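Local coordinates for protein endo-beta-mannanase (Opitutaceae bacterium TAV5, PDB 7BOB) that probably releases mannose units from beta-1,4-linked mannan chains as a homotrimeric, exo-acting mannosidase of glycoside hydrolase family 5, at residues G30-M33 / W34-W37; A36-E39 / D40-F43; Y388-R391 / H392-H395; V450-L454 / D455-E459. All coordinates share one frame; numbering follows the deposited sequence.

Contact 1 of 4, residues G30-M33 / W34-W37; sequences GVEM and WQAW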
# COMPACT_ATOMS: atom_id res chain seq x y z
N GLY A 30 -36.84 4.37 -6.91
CA GLY A 30 -35.60 4.91 -6.39
C GLY A 30 -34.98 5.97 -7.28
O GLY A 30 -35.65 6.92 -7.70
N VAL A 31 -33.70 5.78 -7.61
CA VAL A 31 -32.90 6.76 -8.33
C VAL A 31 -33.36 6.99 -9.76
O VAL A 31 -32.82 7.88 -10.43
CB VAL A 31 -31.42 6.32 -8.40
CG1 VAL A 31 -30.83 6.25 -7.02
CG2 VAL A 31 -31.29 4.97 -9.14
N GLU A 32 -34.28 6.18 -10.28
CA GLU A 32 -34.80 6.38 -11.63
C GLU A 32 -35.99 7.34 -11.66
O GLU A 32 -36.72 7.36 -12.66
CB GLU A 32 -35.20 5.03 -12.26
CG GLU A 32 -34.01 4.02 -12.45
CD GLU A 32 -32.85 4.63 -13.26
OE1 GLU A 32 -33.15 5.25 -14.30
OE2 GLU A 32 -31.65 4.51 -12.86
N MET A 33 -36.18 8.15 -10.61
CA MET A 33 -37.39 8.97 -10.45
C MET A 33 -37.67 9.84 -11.67
O MET A 33 -38.82 9.95 -12.11
CB MET A 33 -37.27 9.85 -9.22
CG MET A 33 -38.42 10.83 -9.06
SD MET A 33 -38.19 11.97 -7.67
CE MET A 33 -36.82 12.95 -8.29
N TRP A 34 -36.65 10.51 -12.20
CA TRP A 34 -36.86 11.43 -13.31
C TRP A 34 -37.33 10.71 -14.56
O TRP A 34 -38.10 11.28 -15.36
CB TRP A 34 -35.59 12.22 -13.59
CG TRP A 34 -35.19 13.06 -12.42
CD1 TRP A 34 -34.12 12.86 -11.58
CD2 TRP A 34 -35.86 14.23 -11.93
NE1 TRP A 34 -34.08 13.83 -10.61
CE2 TRP A 34 -35.14 14.69 -10.80
CE3 TRP A 34 -37.00 14.95 -12.34
CZ2 TRP A 34 -35.52 15.83 -10.07
CZ3 TRP A 34 -37.38 16.07 -11.61
CH2 TRP A 34 -36.65 16.50 -10.49
N GLN A 35 -36.91 9.45 -14.75
CA GLN A 35 -37.34 8.69 -15.93
C GLN A 35 -38.71 8.06 -15.72
O GLN A 35 -39.55 8.08 -16.61
CB GLN A 35 -36.32 7.59 -16.25
CG GLN A 35 -34.90 8.07 -16.53
CD GLN A 35 -34.80 8.83 -17.85
OE1 GLN A 35 -35.64 8.68 -18.74
NE2 GLN A 35 -33.74 9.62 -17.99
N ALA A 36 -38.95 7.49 -14.53
CA ALA A 36 -40.21 6.78 -14.32
C ALA A 36 -41.37 7.73 -14.01
O ALA A 36 -42.52 7.42 -14.32
CB ALA A 36 -40.04 5.75 -13.20
N TRP A 37 -41.07 8.90 -13.42
CA TRP A 37 -42.00 9.93 -12.95
C TRP A 37 -43.36 9.39 -12.52
O TRP A 37 -44.35 9.57 -13.24
CB TRP A 37 -42.19 11.00 -14.02
CG TRP A 37 -42.67 12.32 -13.45
CD1 TRP A 37 -43.83 12.97 -13.74
CD2 TRP A 37 -41.99 13.13 -12.46
NE1 TRP A 37 -43.92 14.14 -13.01
CE2 TRP A 37 -42.80 14.26 -12.23
CE3 TRP A 37 -40.78 13.02 -11.78
CZ2 TRP A 37 -42.43 15.27 -11.33
CZ3 TRP A 37 -40.41 14.01 -10.89
CH2 TRP A 37 -41.23 15.11 -10.67
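Three backbone bonds join Glu32, at the N-cap, and Met33, the first helical residue, to the rest of the short helix 33-36 and to Trp37 just past its end. Glu32 offers its carbonyl O to two amides: Ala36 N gives a nearly straight bond of 2.9 Å (166° at the hydrogen), and Gln35 N adds a weak, bent one. One residue on, Trp37 N reaches Met33 O at 2.8 Å, although Trp37 has left the helix with positive phi.

The apolar part of the contact belongs to Met33. With CG anti to the backbone N (chi1 175°) its chain runs beside Trp34, and the bend at chi3 lays the methyl group over the indole. Met33 CE sits 3.8 Å from the centroid of the Trp34 five-membered ring, a CH-pi contact, while Met33 SD lies above the six-membered ring as a more distant Met-aromatic partner. Nearer the backbone, Met33 CG comes within 4.2 Å of Trp37 CZ3.

Polar ends are served from outside. Trp34 NE1 donates to Phe60 O, Glu32 forms a salt bridge with Arg62, and the Gln35 amide binds Asp65; Phe60 and Arg62 belong to strand 56-62 of the barrel, and Asp65 to helix 63-66 just after. The turn is pinned by charge and hydrogen bonds on its barrel side, whereas the S-methyl group, with its polarised C-H bonds, suits the electron-rich indole face.

Contact 2 of 4, residues A36-E39 / D40-F43; sequences AWPE and DEIF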
# COMPACT_ATOMS: atom_id res chain seq x y z
N ALA A 36 -38.95 7.49 -14.53
CA ALA A 36 -40.21 6.78 -14.32
C ALA A 36 -41.37 7.73 -14.01
O ALA A 36 -42.52 7.42 -14.32
CB ALA A 36 -40.04 5.75 -13.20
N TRP A 37 -41.07 8.90 -13.42
CA TRP A 37 -42.00 9.93 -12.95
C TRP A 37 -43.36 9.39 -12.52
O TRP A 37 -44.35 9.57 -13.24
CB TRP A 37 -42.19 11.00 -14.02
CG TRP A 37 -42.67 12.32 -13.45
CD1 TRP A 37 -43.83 12.97 -13.74
CD2 TRP A 37 -41.99 13.13 -12.46
NE1 TRP A 37 -43.92 14.14 -13.01
CE2 TRP A 37 -42.80 14.26 -12.23
CE3 TRP A 37 -40.78 13.02 -11.78
CZ2 TRP A 37 -42.43 15.27 -11.33
CZ3 TRP A 37 -40.41 14.01 -10.89
CH2 TRP A 37 -41.23 15.11 -10.67
N PRO A 38 -43.46 8.73 -11.36
CA PRO A 38 -44.79 8.34 -10.84
C PRO A 38 -45.37 9.50 -10.04
O PRO A 38 -45.24 9.60 -8.80
CB PRO A 38 -44.46 7.12 -9.97
CG PRO A 38 -43.08 7.44 -9.41
CD PRO A 38 -42.37 8.27 -10.48
N GLU A 39 -46.03 10.41 -10.76
CA GLU A 39 -46.33 11.71 -10.18
C GLU A 39 -47.34 11.62 -9.04
O GLU A 39 -47.18 12.30 -8.02
CB GLU A 39 -46.81 12.68 -11.24
CG GLU A 39 -46.86 14.11 -10.72
CD GLU A 39 -47.27 15.12 -11.79
OE1 GLU A 39 -46.40 15.57 -12.55
OE2 GLU A 39 -48.47 15.45 -11.85
N ASP A 40 -48.38 10.78 -9.17
CA ASP A 40 -49.31 10.64 -8.05
C ASP A 40 -48.58 10.12 -6.82
O ASP A 40 -48.80 10.61 -5.71
CB ASP A 40 -50.46 9.71 -8.41
CG ASP A 40 -51.46 10.36 -9.36
OD1 ASP A 40 -51.35 11.59 -9.63
OD2 ASP A 40 -52.36 9.63 -9.85
N GLU A 41 -47.70 9.13 -7.01
CA GLU A 41 -46.91 8.61 -5.90
C GLU A 41 -46.08 9.71 -5.25
O GLU A 41 -46.11 9.87 -4.03
CB GLU A 41 -46.03 7.46 -6.39
CG GLU A 41 -45.08 6.87 -5.32
CD GLU A 41 -44.28 5.67 -5.82
OE1 GLU A 41 -44.37 5.35 -7.04
OE2 GLU A 41 -43.56 5.05 -5.00
N ILE A 42 -45.37 10.50 -6.06
CA ILE A 42 -44.54 11.58 -5.52
C ILE A 42 -45.39 12.56 -4.70
O ILE A 42 -45.07 12.88 -3.54
CB ILE A 42 -43.81 12.30 -6.66
CG1 ILE A 42 -42.81 11.36 -7.35
CG2 ILE A 42 -43.13 13.56 -6.17
CD1 ILE A 42 -42.32 11.83 -8.74
N PHE A 43 -46.49 13.05 -5.28
CA PHE A 43 -47.29 14.06 -4.61
C PHE A 43 -47.95 13.49 -3.36
O PHE A 43 -48.08 14.18 -2.34
CB PHE A 43 -48.34 14.63 -5.58
CG PHE A 43 -47.76 15.49 -6.70
CD1 PHE A 43 -46.38 15.60 -6.89
CD2 PHE A 43 -48.61 16.18 -7.57
CE1 PHE A 43 -45.84 16.38 -7.92
CE2 PHE A 43 -48.09 16.96 -8.63
CZ PHE A 43 -46.70 17.07 -8.80
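Pro38 O accepts Ile42 N at 2.9 Å, and Glu39 O accepts Phe43 N with an angle of 172° at the hydrogen; these two bonds open the first turn of helix 39-51. Pro38 holds the N-cap position and is also the centre of an inverse gamma turn, which turns the chain from the end of helix 33-36 into helix 39-51.

Glu39 lies across the ring of Phe43. Its CG, anti to the backbone N (chi1 -169°), stands 3.7 Å from the Phe43 ring centroid as a CH-pi donor, and the carboxylate continues over the same ring with the two planes only 10° apart. The flat acid is held from both oxygens: Glu39 OE1 accepts Trp37 NE1 at 2.9 Å on its anti side, and OE2 makes a salt bridge with Arg83 of helix 75-89. An alanine here would remove the carboxylate and is likely to leave the Trp37 indole N-H and the Arg83 charge without their mate, and the Phe43 face uncovered on that side.

Helix 39-51 is the main helix of the beta-alpha-beta crossover from strand 20-23 to strand 56-62, neighbouring parallel strands of the TIM-type (beta/alpha)8 barrel expected for family 5. Ile42 crosses Trp37 at about a right angle, setting Ile42 CD1 3.7 Å from the centroid of the indole six-membered ring. The Pro38 ring is flanked by Glu41, whose OE1 approaches Pro38 CG to 3.4 Å while hydrogen-bonding to Ser28.

Contact 3 of 4, residues Y388-R391 / H392-H395; sequences YWPR and HYYH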
# COMPACT_ATOMS: atom_id res chain seq x y z
N TYR A 388 -7.85 19.98 20.89
CA TYR A 388 -7.06 20.87 20.03
C TYR A 388 -7.12 20.38 18.58
O TYR A 388 -6.68 19.26 18.29
CB TYR A 388 -5.62 20.94 20.53
CG TYR A 388 -4.74 21.93 19.78
CD1 TYR A 388 -3.85 21.48 18.82
CD2 TYR A 388 -4.81 23.29 20.04
CE1 TYR A 388 -3.04 22.37 18.12
CE2 TYR A 388 -3.99 24.18 19.36
CZ TYR A 388 -3.11 23.71 18.40
OH TYR A 388 -2.30 24.57 17.71
N TRP A 389 -7.69 21.21 17.69
CA TRP A 389 -7.66 20.97 16.24
C TRP A 389 -6.41 21.64 15.67
O TRP A 389 -6.27 22.86 15.80
CB TRP A 389 -8.93 21.53 15.59
CG TRP A 389 -9.08 21.34 14.09
CD1 TRP A 389 -8.44 22.04 13.10
CD2 TRP A 389 -9.95 20.41 13.41
NE1 TRP A 389 -8.85 21.62 11.88
CE2 TRP A 389 -9.78 20.63 12.03
CE3 TRP A 389 -10.86 19.44 13.84
CZ2 TRP A 389 -10.46 19.88 11.05
CZ3 TRP A 389 -11.55 18.70 12.86
CH2 TRP A 389 -11.33 18.93 11.49
N PRO A 390 -5.46 20.89 15.11
CA PRO A 390 -4.16 21.49 14.77
C PRO A 390 -4.26 22.49 13.63
O PRO A 390 -5.15 22.41 12.78
CB PRO A 390 -3.30 20.27 14.37
CG PRO A 390 -4.29 19.21 13.96
CD PRO A 390 -5.52 19.44 14.83
N ARG A 391 -3.30 23.44 13.60
CA ARG A 391 -3.32 24.48 12.57
C ARG A 391 -3.26 23.90 11.15
O ARG A 391 -3.90 24.41 10.24
CB ARG A 391 -2.18 25.47 12.79
CG ARG A 391 -1.93 26.41 11.59
CD ARG A 391 -0.84 27.44 11.86
NE ARG A 391 -1.26 28.39 12.88
CZ ARG A 391 -1.95 29.49 12.63
NH1 ARG A 391 -2.29 29.80 11.38
NH2 ARG A 391 -2.31 30.30 13.62
N HIS A 392 -2.47 22.86 10.94
CA HIS A 392 -2.41 22.21 9.63
C HIS A 392 -2.96 20.80 9.80
O HIS A 392 -2.32 19.93 10.40
CB HIS A 392 -0.98 22.18 9.08
CG HIS A 392 -0.28 23.50 9.17
ND1 HIS A 392 -0.42 24.49 8.22
CD2 HIS A 392 0.56 24.01 10.12
CE1 HIS A 392 0.30 25.54 8.56
NE2 HIS A 392 0.90 25.28 9.71
N TYR A 393 -4.16 20.59 9.28
CA TYR A 393 -4.93 19.38 9.49
C TYR A 393 -4.84 18.42 8.30
O TYR A 393 -4.77 17.21 8.50
CB TYR A 393 -6.39 19.76 9.78
CG TYR A 393 -7.28 18.62 10.22
CD1 TYR A 393 -7.89 17.77 9.29
CD2 TYR A 393 -7.53 18.40 11.58
CE1 TYR A 393 -8.73 16.73 9.71
CE2 TYR A 393 -8.35 17.36 12.01
CZ TYR A 393 -8.94 16.53 11.08
OH TYR A 393 -9.75 15.50 11.54
N TYR A 394 -4.81 18.94 7.08
CA TYR A 394 -4.83 18.11 5.88
C TYR A 394 -3.44 18.05 5.29
O TYR A 394 -2.73 19.07 5.24
CB TYR A 394 -5.84 18.65 4.86
CG TYR A 394 -7.24 18.76 5.42
CD1 TYR A 394 -8.12 17.68 5.35
CD2 TYR A 394 -7.68 19.93 6.04
CE1 TYR A 394 -9.41 17.76 5.88
CE2 TYR A 394 -8.97 20.02 6.58
CZ TYR A 394 -9.82 18.93 6.49
OH TYR A 394 -11.08 19.00 7.03
N HIS A 395 -3.04 16.87 4.84
CA HIS A 395 -1.65 16.64 4.46
C HIS A 395 -1.38 16.77 2.96
O HIS A 395 -0.26 17.12 2.59
CB HIS A 395 -1.20 15.25 4.92
CG HIS A 395 -2.01 14.13 4.35
ND1 HIS A 395 -3.35 13.96 4.63
CD2 HIS A 395 -1.68 13.13 3.49
CE1 HIS A 395 -3.80 12.89 4.00
NE2 HIS A 395 -2.82 12.38 3.28
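Trp389 and Tyr393 lie face to face in an offset stack, the six-membered ring of the indole and the phenol ring 3.8 Å apart between centroids and only 5° from parallel. The two side chains nevertheless arrive from directions about a right angle apart. Each has CG anti to its own backbone N (chi1 -178° for Trp389), which swings both rings to the same side of the bend between them. Pro390 fills the corner, its CD near the plane of the Tyr393 ring at 4.0 Å from CD2. The far edge of Tyr393 is turned onto the face of Tyr394. With an alanine in place of Trp389, the Tyr393 ring would probably lose its stacking partner, opening a gap over one face and loosening the hold on its rotation.

At the outer side of the bend, Arg391 runs alongside His392 and places CG over the imidazole face, 3.7 Å from its centroid.

Both tyrosine hydroxyls reach into the barrel domain, Tyr393 OH meeting Val200 O and Tyr394 OH meeting Gln199 O. The bend leads out of strand 385-389, which lies in the parallel part of a mixed sheet with helices connecting its strands, consistent with a flavodoxin-like alpha/beta domain.

Contact 4 of 4, residues V450-L454 / D455-E459; sequences VFTGL and DEIKE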
# COMPACT_ATOMS: atom_id res chain seq x y z
N VAL A 450 -1.16 15.21 18.52
CA VAL A 450 -1.08 15.74 17.16
C VAL A 450 0.15 16.62 17.09
O VAL A 450 0.70 17.07 18.11
CB VAL A 450 -2.34 16.51 16.74
CG1 VAL A 450 -3.52 15.54 16.63
CG2 VAL A 450 -2.65 17.63 17.73
N PHE A 451 0.60 16.86 15.86
CA PHE A 451 1.85 17.56 15.63
C PHE A 451 1.61 19.06 15.52
O PHE A 451 0.67 19.51 14.84
CB PHE A 451 2.52 17.02 14.37
CG PHE A 451 2.59 15.51 14.34
CD1 PHE A 451 3.46 14.81 15.18
CD2 PHE A 451 1.79 14.78 13.48
CE1 PHE A 451 3.54 13.42 15.13
CE2 PHE A 451 1.86 13.38 13.44
CZ PHE A 451 2.74 12.71 14.27
N THR A 452 2.46 19.84 16.19
CA THR A 452 2.29 21.27 16.41
C THR A 452 3.56 21.99 16.02
O THR A 452 4.65 21.63 16.47
CB THR A 452 2.00 21.56 17.89
OG1 THR A 452 3.08 21.06 18.67
CG2 THR A 452 0.68 20.93 18.36
N GLY A 453 3.42 23.03 15.19
CA GLY A 453 4.58 23.78 14.76
C GLY A 453 4.99 24.84 15.76
O GLY A 453 4.41 25.00 16.83
N LEU A 454 6.04 25.57 15.39
CA LEU A 454 6.60 26.59 16.28
C LEU A 454 5.57 27.66 16.64
O LEU A 454 5.48 28.07 17.80
CB LEU A 454 7.83 27.21 15.62
CG LEU A 454 8.37 28.40 16.40
CD1 LEU A 454 8.83 27.92 17.75
CD2 LEU A 454 9.50 29.07 15.63
N ASP A 455 4.81 28.15 15.65
CA ASP A 455 3.83 29.20 15.94
C ASP A 455 2.77 28.69 16.89
O ASP A 455 2.39 29.38 17.85
CB ASP A 455 3.20 29.72 14.64
CG ASP A 455 2.81 28.59 13.67
OD1 ASP A 455 2.97 27.40 14.03
OD2 ASP A 455 2.35 28.89 12.53
N GLU A 456 2.31 27.46 16.68
CA GLU A 456 1.33 26.88 17.59
C GLU A 456 1.87 26.79 19.00
O GLU A 456 1.14 27.08 19.96
CB GLU A 456 0.89 25.52 17.09
CG GLU A 456 0.34 25.56 15.68
CD GLU A 456 -0.04 24.19 15.18
OE1 GLU A 456 -1.10 23.68 15.63
OE2 GLU A 456 0.74 23.63 14.36
N ILE A 457 3.14 26.42 19.15
CA ILE A 457 3.73 26.29 20.49
C ILE A 457 3.78 27.66 21.17
O ILE A 457 3.34 27.80 22.32
CB ILE A 457 5.13 25.65 20.42
CG1 ILE A 457 5.00 24.19 19.98
CG2 ILE A 457 5.81 25.71 21.78
CD1 ILE A 457 6.19 23.67 19.20
N LYS A 458 4.29 28.67 20.47
CA LYS A 458 4.36 30.02 21.02
C LYS A 458 2.99 30.50 21.50
O LYS A 458 2.87 31.06 22.59
CB LYS A 458 4.92 30.98 19.96
CG LYS A 458 6.43 30.82 19.72
CD LYS A 458 6.91 31.79 18.64
CE LYS A 458 8.38 31.53 18.28
NZ LYS A 458 8.80 32.27 17.05
N GLU A 459 1.95 30.29 20.69
CA GLU A 459 0.62 30.73 21.08
C GLU A 459 0.11 29.92 22.25
O GLU A 459 -0.45 30.48 23.20
CB GLU A 459 -0.34 30.63 19.89
CG GLU A 459 -1.75 31.13 20.18
CD GLU A 459 -1.90 32.65 20.07
OE1 GLU A 459 -3.04 33.14 20.25
OE2 GLU A 459 -0.89 33.34 19.81
O HOH W 1 -0.44 21.71 12.82
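Leu454, the first residue of helix 454-465, lies against Lys458 one turn on. With CG anti to the backbone N (chi1 173°), Leu454 sends its branched end along the helix to meet the end of the lysine chain: Leu454 CG is 3.7 Å from Lys458 CE, and Leu454 CD2 is 3.6 Å from Lys458 NZ. The backbones of the same pair are tied by a straight bond from Lys458 N to Leu454 O. A neighbouring subunit packs against this corner, with its Asn333 on Leu454 and its Pro325 on Lys458, which places the helix start at an interface of the trimer.

Glu456 folds back toward the loop. Glu456 OE2 accepts Gly453 N at 2.9 Å, the N-H pointing almost directly at it (174°) but from above the carboxylate plane. Because Gly453 is the N-cap and Glu456 comes three residues later, this is one half of a capping box; glycine has no side chain for the return bond, and Glu456 N instead meets Asp455 OD1 at 2.7 Å. A water donates to both Glu456 OE2 and Phe451 O, extending the bridge into the loop. OE1 binds Tyr388 OH and Arg391 N, so this buried carboxylate is gripped at both oxygens.

Ile457 stands over the Gly453 carbonyl. Its amide N bonds to Gly453 O at 3.0 Å, in the carbonyl plane, and Ile457 CD1 presses on the same oxygen at 3.2 Å. Beyond it, Ile457 CG1 passes Thr452 OG1 at 3.9 Å, and Met484 and Leu487 of helix 482-488 pack on the isoleucine.

The four contacts form two pairs on opposite sides of the chain's centre. Contacts 1 and 2 come first in sequence, share Ala36 and Trp37, and lie with centres about 9 Å apart at the junction of helices 33-36 and 39-51 in the barrel domain; Met33 CG and Ile42 CD1 touch at 4.0 Å. Contact 3 starts at the end of strand 385-389 and contact 4, its centre about 10 Å away, follows the neighbouring strand 444-448; one buried glutamate, Glu456, ties them together. Between contacts 1 and 3 the centres are about 42 Å apart. The first pair lies on the connection between two neighbouring barrel strands; contact 3 touches the barrel domain and contact 4 a second subunit, placing the second pair between them.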